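Local coordinates for protein thiosulfate sulfurtransferase (Pseudomonas aeruginosa, PDB 1YT8) that probably transfers sulfur from thiosulfate to cyanide through a chain of four rhodanese-like domains, at residues A[250-255]-A[331-336]; A[173-178]-A[204-209]; A[262-267]-A[349-354]. One frame throughout, in Å; residues are numbered along the deposited sequence.

In the fold
Contact 3 pairs the strands that follow the two helices of contact 1: helix 245-262 runs on into strand 265-267, and helix 334-344 is followed by strand 348-352. The centres of contacts 1 and 3 lie about 12 Å apart. Asn336 OD1 of contact 1 probably accepts a hydrogen bond from Arg266 NH1 of contact 3 (2.9 Å). Contact 2 belongs to the rhodanese-like range 133-228; its centre is about 9 Å from that of contact 1, and a salt bridge from Glu173 OE2 to Arg334 NH1 (2.8 Å) joins them. Contacts 2 and 3 do not touch; their nearest atoms are about 8 Å apart. The sulfite pocket, Cys193 to Arg198 with Gln312, includes the start of helix 197-208, whose far end forms contact 2.

Contact 1 (A[250-255]-A[331-336]); sequences AAAQRA and DGVRAN
Val333 lies against one side of helix 245-262, touching three alanines in the span 250-255. It is the N-cap residue of helix 334-344, at the end of the loop that leaves strand 324-328. In the rhodanese fold this loop takes the place that the Cys193 loop takes after strand 188-192. With CG1 anti to the backbone N (chi1 175°), Val333 sends its two methyls to different places. CG2 sits 3.3 Å from Ala252 N and 3.7 Å from Ala251 CB, whereas CG1 faces Ala255 CB. The polypeptide itself also comes close, since Ala252 CA is 3.4 Å from Gly332 O in a CA-H...O contact. One turn further along, Asn336 lays its CB beside Ala255 O at 3.6 Å.

No hydrogen bond crosses between 250-255 and 331-336; the polar groups of 331-336 bond among themselves instead. Asn336 ND2 donates to Gly332 O (2.9 Å), approaching from above the carbonyl plane. Asp331 reaches forward to the start of the helix: OD2 receives Val333 N in an Asx turn, and on its syn lone pair it takes Arg334 N with a nearly straight N-H...O angle of 169°. The other carboxylate oxygen is held by the side chain of Arg334 in a salt bridge, NE (2.7 Å) and NH2 (2.9 Å) both meeting Asp331 OD1 from the same face of its carboxylate plane.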
loop_
_atom_site.group_PDB
_atom_site.type_symbol
_atom_site.label_atom_id
_atom_site.label_comp_id
_atom_site.label_asym_id
_atom_site.label_seq_id
_atom_site.Cartn_x
_atom_site.Cartn_y
_atom_site.Cartn_z
ATOM N N ALA A 250 -12.535 13.063 -25.084
ATOM C CA ALA A 250 -12.732 14.355 -24.439
ATOM C C ALA A 250 -12.014 14.406 -23.089
ATOM O O ALA A 250 -11.290 15.358 -22.793
ATOM C CB ALA A 250 -14.225 14.620 -24.250
ATOM N N ALA A 251 -12.218 13.372 -22.282
ATOM C CA ALA A 251 -11.596 13.289 -20.964
ATOM C C ALA A 251 -10.072 13.233 -21.070
ATOM O O ALA A 251 -9.366 13.830 -20.258
ATOM C CB ALA A 251 -12.109 12.063 -20.228
ATOM N N ALA A 252 -9.576 12.510 -22.069
ATOM C CA ALA A 252 -8.137 12.375 -22.285
ATOM C C ALA A 252 -7.485 13.728 -22.549
ATOM O O ALA A 252 -6.391 14.009 -22.057
ATOM C CB ALA A 252 -7.870 11.426 -23.447
ATOM N N GLN A 253 -8.157 14.564 -23.333
ATOM C CA GLN A 253 -7.636 15.886 -23.644
ATOM C C GLN A 253 -7.523 16.717 -22.367
ATOM O O GLN A 253 -6.526 17.403 -22.154
ATOM C CB GLN A 253 -8.551 16.588 -24.654
ATOM C CG GLN A 253 -8.050 17.949 -25.099
ATOM C CD GLN A 253 -8.711 18.419 -26.382
ATOM O OE1 GLN A 253 -8.601 17.768 -27.423
ATOM N NE2 GLN A 253 -9.399 19.554 -26.314
ATOM N N ARG A 254 -8.545 16.640 -21.518
ATOM C CA ARG A 254 -8.557 17.380 -20.258
ATOM C C ARG A 254 -7.463 16.874 -19.317
ATOM O O ARG A 254 -6.757 17.666 -18.686
ATOM C CB ARG A 254 -9.913 17.227 -19.564
ATOM C CG ARG A 254 -11.106 17.767 -20.338
ATOM C CD ARG A 254 -11.199 19.278 -20.263
ATOM N NE ARG A 254 -12.518 19.744 -20.689
ATOM C CZ ARG A 254 -12.954 20.992 -20.554
ATOM N NH1 ARG A 254 -12.176 21.914 -20.001
ATOM N NH2 ARG A 254 -14.173 21.316 -20.966
ATOM N N ALA A 255 -7.335 15.551 -19.226
ATOM C CA ALA A 255 -6.337 14.922 -18.363
ATOM C C ALA A 255 -4.916 15.273 -18.787
ATOM O O ALA A 255 -4.070 15.585 -17.950
ATOM C CB ALA A 255 -6.518 13.404 -18.372
ATOM N N ASP A 331 -5.932 4.465 -22.129
ATOM C CA ASP A 331 -7.071 5.357 -22.321
ATOM C C ASP A 331 -6.718 6.836 -22.428
ATOM O O ASP A 331 -7.532 7.637 -22.886
ATOM C CB ASP A 331 -8.049 5.174 -21.162
ATOM C CG ASP A 331 -7.372 5.313 -19.813
ATOM O OD1 ASP A 331 -6.748 4.327 -19.360
ATOM O OD2 ASP A 331 -7.446 6.411 -19.217
ATOM N N GLY A 332 -5.522 7.204 -21.982
ATOM C CA GLY A 332 -5.112 8.597 -22.048
ATOM C C GLY A 332 -5.643 9.481 -20.930
ATOM O O GLY A 332 -5.516 10.702 -20.995
ATOM N N VAL A 333 -6.233 8.879 -19.901
ATOM C CA VAL A 333 -6.771 9.646 -18.780
ATOM C C VAL A 333 -6.177 9.245 -17.430
ATOM O O VAL A 333 -5.632 10.077 -16.709
ATOM C CB VAL A 333 -8.310 9.488 -18.671
ATOM C CG1 VAL A 333 -8.823 10.212 -17.422
ATOM C CG2 VAL A 333 -8.990 10.052 -19.912
ATOM N N ARG A 334 -6.294 7.966 -17.095
ATOM C CA ARG A 334 -5.827 7.448 -15.812
ATOM C C ARG A 334 -4.372 7.718 -15.456
ATOM O O ARG A 334 -4.081 8.190 -14.354
ATOM C CB ARG A 334 -6.135 5.954 -15.733
ATOM C CG ARG A 334 -7.634 5.686 -15.716
ATOM C CD ARG A 334 -7.963 4.211 -15.649
ATOM N NE ARG A 334 -7.697 3.539 -16.917
ATOM C CZ ARG A 334 -8.096 2.304 -17.202
ATOM N NH1 ARG A 334 -8.780 1.602 -16.308
ATOM N NH2 ARG A 334 -7.820 1.777 -18.387
ATOM N N ALA A 335 -3.462 7.422 -16.375
ATOM C CA ALA A 335 -2.048 7.660 -16.124
ATOM C C ALA A 335 -1.778 9.164 -15.997
ATOM O O ALA A 335 -1.055 9.593 -15.102
ATOM C CB ALA A 335 -1.204 7.055 -17.247
ATOM N N ASN A 336 -2.366 9.967 -16.882
ATOM C CA ASN A 336 -2.165 11.413 -16.823
ATOM C C ASN A 336 -2.631 12.006 -15.496
ATOM O O ASN A 336 -1.921 12.814 -14.896
ATOM C CB ASN A 336 -2.900 12.133 -17.968
ATOM C CG ASN A 336 -2.150 12.063 -19.289
ATOM O OD1 ASN A 336 -0.927 12.220 -19.337
ATOM N ND2 ASN A 336 -2.889 11.848 -20.376
#

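Contact 2 (A[173-178]-A[204-209]); sequences ELVLRV and QSLLNA
Leu206 projects one methyl, CD2, onto the first turn of helix 174-181. Its CB and CG serve as a stem: CG lies beside the backbone N (chi1 -67°), and CD1 continues the chain anti to CA (chi2 173°), which leaves CD2 as the branch directed across the contact. Leu206 CD2 is 3.8 Å from Leu174 O and 4.0 Å from Val175 N, so it rests on main chain as much as on side chains. Around it stand Leu174 CB, Val175 CG2 and Val178 CG1, the last 4.0 Å from Leu206 CD2.

Val175 returns the contact from the other helix. Its CG1 meets Ala209 CB at 3.7 Å, while CG2 approaches Ser205 O at 3.8 Å. No hydrogen bond crosses; methyls meet methyls and main-chain atoms. The two short helical segments cross at -68° with their axes 9.7 Å apart.

Both helices pack on the same strand of this rhodanese-like domain, 188-192: Leu206 and Leu174 touch Val191, and Leu206 and Val178 touch Val189. On another side lies helix 334-344, where Met337 meets Val175 and Trp341 NE1 bonds to Ser205 OG, a hydroxyl also bonded to Ile201 O.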
loop_
_atom_site.group_PDB
_atom_site.type_symbol
_atom_site.label_atom_id
_atom_site.label_comp_id
_atom_site.label_asym_id
_atom_site.label_seq_id
_atom_site.Cartn_x
_atom_site.Cartn_y
_atom_site.Cartn_z
ATOM N N GLU A 173 -10.161 6.291 -11.904
ATOM C CA GLU A 173 -11.247 6.102 -12.862
ATOM C C GLU A 173 -12.223 7.284 -12.920
ATOM O O GLU A 173 -12.978 7.421 -13.877
ATOM C CB GLU A 173 -12.046 4.838 -12.515
ATOM C CG GLU A 173 -11.244 3.538 -12.414
ATOM C CD GLU A 173 -10.682 3.068 -13.749
ATOM O OE1 GLU A 173 -11.287 3.375 -14.799
ATOM O OE2 GLU A 173 -9.644 2.371 -13.745
ATOM N N LEU A 174 -12.208 8.137 -11.901
ATOM C CA LEU A 174 -13.135 9.267 -11.838
ATOM C C LEU A 174 -13.250 10.144 -13.084
ATOM O O LEU A 174 -14.341 10.293 -13.639
ATOM C CB LEU A 174 -12.816 10.130 -10.611
ATOM C CG LEU A 174 -13.164 9.454 -9.273
ATOM C CD1 LEU A 174 -12.548 10.236 -8.130
ATOM C CD2 LEU A 174 -14.683 9.375 -9.109
ATOM N N VAL A 175 -12.144 10.724 -13.533
ATOM C CA VAL A 175 -12.185 11.584 -14.710
ATOM C C VAL A 175 -12.576 10.807 -15.967
ATOM O O VAL A 175 -13.228 11.342 -16.866
ATOM C CB VAL A 175 -10.820 12.279 -14.920
ATOM C CG1 VAL A 175 -10.833 13.113 -16.195
ATOM C CG2 VAL A 175 -10.520 13.169 -13.720
ATOM N N LEU A 176 -12.200 9.534 -16.016
ATOM C CA LEU A 176 -12.509 8.692 -17.170
ATOM C C LEU A 176 -13.969 8.236 -17.267
ATOM O O LEU A 176 -14.523 8.164 -18.363
ATOM C CB LEU A 176 -11.613 7.449 -17.167
ATOM C CG LEU A 176 -11.800 6.419 -18.294
ATOM C CD1 LEU A 176 -11.359 7.015 -19.625
ATOM C CD2 LEU A 176 -10.976 5.173 -17.992
ATOM N N ARG A 177 -14.590 7.936 -16.129
ATOM C CA ARG A 177 -15.962 7.425 -16.126
ATOM C C ARG A 177 -17.097 8.395 -15.813
ATOM O O ARG A 177 -18.254 8.088 -16.097
ATOM C CB ARG A 177 -16.069 6.270 -15.128
ATOM C CG ARG A 177 -14.880 5.324 -15.115
ATOM C CD ARG A 177 -14.910 4.341 -16.262
ATOM N NE ARG A 177 -13.703 3.520 -16.266
ATOM C CZ ARG A 177 -13.472 2.528 -17.121
ATOM N NH1 ARG A 177 -14.374 2.225 -18.046
ATOM N NH2 ARG A 177 -12.331 1.852 -17.062
ATOM N N VAL A 178 -16.781 9.553 -15.238
ATOM C CA VAL A 178 -17.817 10.501 -14.827
ATOM C C VAL A 178 -18.848 10.944 -15.865
ATOM O O VAL A 178 -20.023 11.117 -15.534
ATOM C CB VAL A 178 -17.195 11.768 -14.168
ATOM C CG1 VAL A 178 -16.480 12.614 -15.203
ATOM C CG2 VAL A 178 -18.286 12.573 -13.460
ATOM N N GLN A 204 -11.006 17.065 -6.295
ATOM C CA GLN A 204 -10.124 18.024 -6.943
ATOM C C GLN A 204 -9.697 17.533 -8.328
ATOM O O GLN A 204 -9.437 18.341 -9.218
ATOM C CB GLN A 204 -8.904 18.323 -6.061
ATOM C CG GLN A 204 -8.148 19.589 -6.499
ATOM C CD GLN A 204 -9.036 20.835 -6.513
ATOM O OE1 GLN A 204 -9.056 21.589 -7.490
ATOM N NE2 GLN A 204 -9.766 21.056 -5.428
ATOM N N SER A 205 -9.632 16.215 -8.521
ATOM C CA SER A 205 -9.268 15.666 -9.832
ATOM C C SER A 205 -10.308 16.104 -10.862
ATOM O O SER A 205 -9.969 16.541 -11.966
ATOM C CB SER A 205 -9.242 14.132 -9.808
ATOM O OG SER A 205 -8.162 13.628 -9.050
ATOM N N LEU A 206 -11.577 15.970 -10.492
ATOM C CA LEU A 206 -12.680 16.339 -11.371
ATOM C C LEU A 206 -12.702 17.837 -11.655
ATOM O O LEU A 206 -13.020 18.259 -12.769
ATOM C CB LEU A 206 -14.014 15.888 -10.757
ATOM C CG LEU A 206 -14.206 14.369 -10.670
ATOM C CD1 LEU A 206 -15.479 14.054 -9.895
ATOM C CD2 LEU A 206 -14.267 13.775 -12.073
ATOM N N LEU A 207 -12.369 18.643 -10.653
ATOM C CA LEU A 207 -12.346 20.089 -10.834
ATOM C C LEU A 207 -11.184 20.466 -11.741
ATOM O O LEU A 207 -11.339 21.286 -12.644
ATOM C CB LEU A 207 -12.201 20.795 -9.488
ATOM C CG LEU A 207 -13.407 20.641 -8.561
ATOM C CD1 LEU A 207 -13.083 21.177 -7.176
ATOM C CD2 LEU A 207 -14.592 21.377 -9.174
ATOM N N ASN A 208 -10.020 19.866 -11.499
ATOM C CA ASN A 208 -8.840 20.144 -12.316
ATOM C C ASN A 208 -9.077 19.742 -13.773
ATOM O O ASN A 208 -8.589 20.399 -14.700
ATOM C CB ASN A 208 -7.614 19.407 -11.754
ATOM C CG ASN A 208 -7.061 20.068 -10.499
ATOM O OD1 ASN A 208 -7.576 21.090 -10.043
ATOM N ND2 ASN A 208 -6.002 19.487 -9.939
ATOM N N ALA A 209 -9.825 18.660 -13.968
ATOM C CA ALA A 209 -10.154 18.176 -15.305
ATOM C C ALA A 209 -11.263 19.035 -15.915
ATOM O O ALA A 209 -11.613 18.874 -17.083
ATOM C CB ALA A 209 -10.592 16.722 -15.246
#

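Contact 3 (A[262-267]-A[349-354]); sequences AGVERL and VAVLDG
Asp353 OD1 receives Arg266 NH2 at 2.7 Å, and its partner oxygen OD2 takes Arg266 NE at 3.0 Å. The salt bridge is thus side-on and two-pronged, with each oxygen using its syn lone pair. Guanidinium and carboxylate planes are 18° apart, nearly coplanar, which suits a two-pronged bridge. The arginine reaches this position by bending twice, at chi2 (-55°) and chi3 (-56°), which folds its head over Val351. Val351 CB lies 3.3 Å above the guanidinium plane, offset toward its rim.

Beneath this pair, the backbones form a parallel ladder. Glu265 N donates to Val349 O (2.9 Å), Val351 N to Glu265 O, Leu267 N to Val351 O, and Asp353 N to Leu267 O (2.7 Å), the last nearly in line with the carbonyl. Strand 265-267 is one edge of the sheet and 348-352 its neighbour, first and fifth in the 1-5-4-2-3 sheet order of a rhodanese domain.

Arg266 and Val351 share one face of the sheet, where Val264 CG1 also packs on Val351 CG2 at 3.7 Å, close to Ala339 of helix 334-344. On the opposite face, Leu267 CG rests 3.8 Å from Ala350 CB, with Trp275 of helix 269-277 touching both residues.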
loop_
_atom_site.group_PDB
_atom_site.type_symbol
_atom_site.label_atom_id
_atom_site.label_comp_id
_atom_site.label_asym_id
_atom_site.label_seq_id
_atom_site.Cartn_x
_atom_site.Cartn_y
_atom_site.Cartn_z
ATOM N N ALA A 262 1.019 20.119 -14.386
ATOM C CA ALA A 262 1.766 19.665 -13.214
ATOM C C ALA A 262 3.235 19.350 -13.493
ATOM O O ALA A 262 3.994 19.032 -12.574
ATOM C CB ALA A 262 1.081 18.450 -12.611
ATOM N N GLY A 263 3.635 19.425 -14.759
ATOM C CA GLY A 263 5.021 19.158 -15.102
ATOM C C GLY A 263 5.336 17.699 -15.364
ATOM O O GLY A 263 6.501 17.295 -15.334
ATOM N N VAL A 264 4.304 16.900 -15.611
ATOM C CA VAL A 264 4.497 15.486 -15.893
ATOM C C VAL A 264 5.297 15.347 -17.188
ATOM O O VAL A 264 5.000 16.010 -18.182
ATOM C CB VAL A 264 3.140 14.766 -16.047
ATOM C CG1 VAL A 264 3.355 13.324 -16.495
ATOM C CG2 VAL A 264 2.385 14.807 -14.721
ATOM N N GLU A 265 6.317 14.499 -17.171
ATOM C CA GLU A 265 7.146 14.290 -18.351
ATOM C C GLU A 265 6.506 13.274 -19.292
ATOM O O GLU A 265 5.612 12.524 -18.893
ATOM C CB GLU A 265 8.543 13.811 -17.937
ATOM C CG GLU A 265 9.346 14.851 -17.171
ATOM C CD GLU A 265 10.730 14.354 -16.781
ATOM O OE1 GLU A 265 11.451 13.850 -17.668
ATOM O OE2 GLU A 265 11.097 14.477 -15.594
ATOM N N ARG A 266 6.955 13.263 -20.544
ATOM C CA ARG A 266 6.434 12.327 -21.538
ATOM C C ARG A 266 7.563 11.393 -21.976
ATOM O O ARG A 266 8.730 11.781 -21.978
ATOM C CB ARG A 266 5.910 13.074 -22.775
ATOM C CG ARG A 266 5.122 14.354 -22.498
ATOM C CD ARG A 266 3.948 14.134 -21.549
ATOM N NE ARG A 266 3.021 13.098 -21.999
ATOM C CZ ARG A 266 1.933 12.735 -21.324
ATOM N NH1 ARG A 266 1.643 13.326 -20.173
ATOM N NH2 ARG A 266 1.137 11.784 -21.789
ATOM N N LEU A 267 7.209 10.168 -22.353
ATOM C CA LEU A 267 8.185 9.185 -22.815
ATOM C C LEU A 267 7.546 8.206 -23.781
ATOM O O LEU A 267 6.340 7.972 -23.726
ATOM C CB LEU A 267 8.736 8.354 -21.653
ATOM C CG LEU A 267 9.668 8.926 -20.590
ATOM C CD1 LEU A 267 10.007 7.810 -19.615
ATOM C CD2 LEU A 267 10.936 9.478 -21.226
ATOM N N VAL A 349 7.917 12.109 -12.509
ATOM C CA VAL A 349 7.041 11.128 -13.119
ATOM C C VAL A 349 6.777 11.406 -14.591
ATOM O O VAL A 349 6.689 12.559 -15.022
ATOM C CB VAL A 349 5.694 11.077 -12.352
ATOM C CG1 VAL A 349 5.053 12.454 -12.345
ATOM C CG2 VAL A 349 4.760 10.046 -12.981
ATOM N N ALA A 350 6.651 10.330 -15.354
ATOM C CA ALA A 350 6.387 10.423 -16.779
ATOM C C ALA A 350 5.242 9.490 -17.147
ATOM O O ALA A 350 4.987 8.505 -16.454
ATOM C CB ALA A 350 7.636 10.036 -17.560
ATOM N N VAL A 351 4.543 9.819 -18.229
ATOM C CA VAL A 351 3.461 8.985 -18.733
ATOM C C VAL A 351 3.988 8.406 -20.047
ATOM O O VAL A 351 4.573 9.129 -20.859
ATOM C CB VAL A 351 2.183 9.808 -18.998
ATOM C CG1 VAL A 351 1.163 8.963 -19.747
ATOM C CG2 VAL A 351 1.594 10.282 -17.670
ATOM N N LEU A 352 3.796 7.108 -20.247
ATOM C CA LEU A 352 4.277 6.434 -21.450
ATOM C C LEU A 352 3.315 6.603 -22.628
ATOM O O LEU A 352 2.190 6.097 -22.599
ATOM C CB LEU A 352 4.491 4.947 -21.146
ATOM C CG LEU A 352 5.325 4.113 -22.120
ATOM C CD1 LEU A 352 6.646 4.811 -22.405
ATOM C CD2 LEU A 352 5.564 2.732 -21.521
ATOM N N ASP A 353 3.767 7.319 -23.658
ATOM C CA ASP A 353 2.953 7.569 -24.849
ATOM C C ASP A 353 3.284 6.636 -26.013
ATOM O O ASP A 353 4.333 5.989 -26.034
ATOM C CB ASP A 353 3.138 9.010 -25.344
ATOM C CG ASP A 353 2.737 10.046 -24.318
ATOM O OD1 ASP A 353 1.720 9.837 -23.626
ATOM O OD2 ASP A 353 3.429 11.084 -24.221
ATOM N N GLY A 354 2.378 6.582 -26.986
ATOM C CA GLY A 354 2.591 5.764 -28.169
ATOM C C GLY A 354 2.402 4.266 -28.041
ATOM O O GLY A 354 2.810 3.519 -28.930
HETATM O O HOH W 1 7.985 15.236 -13.240
#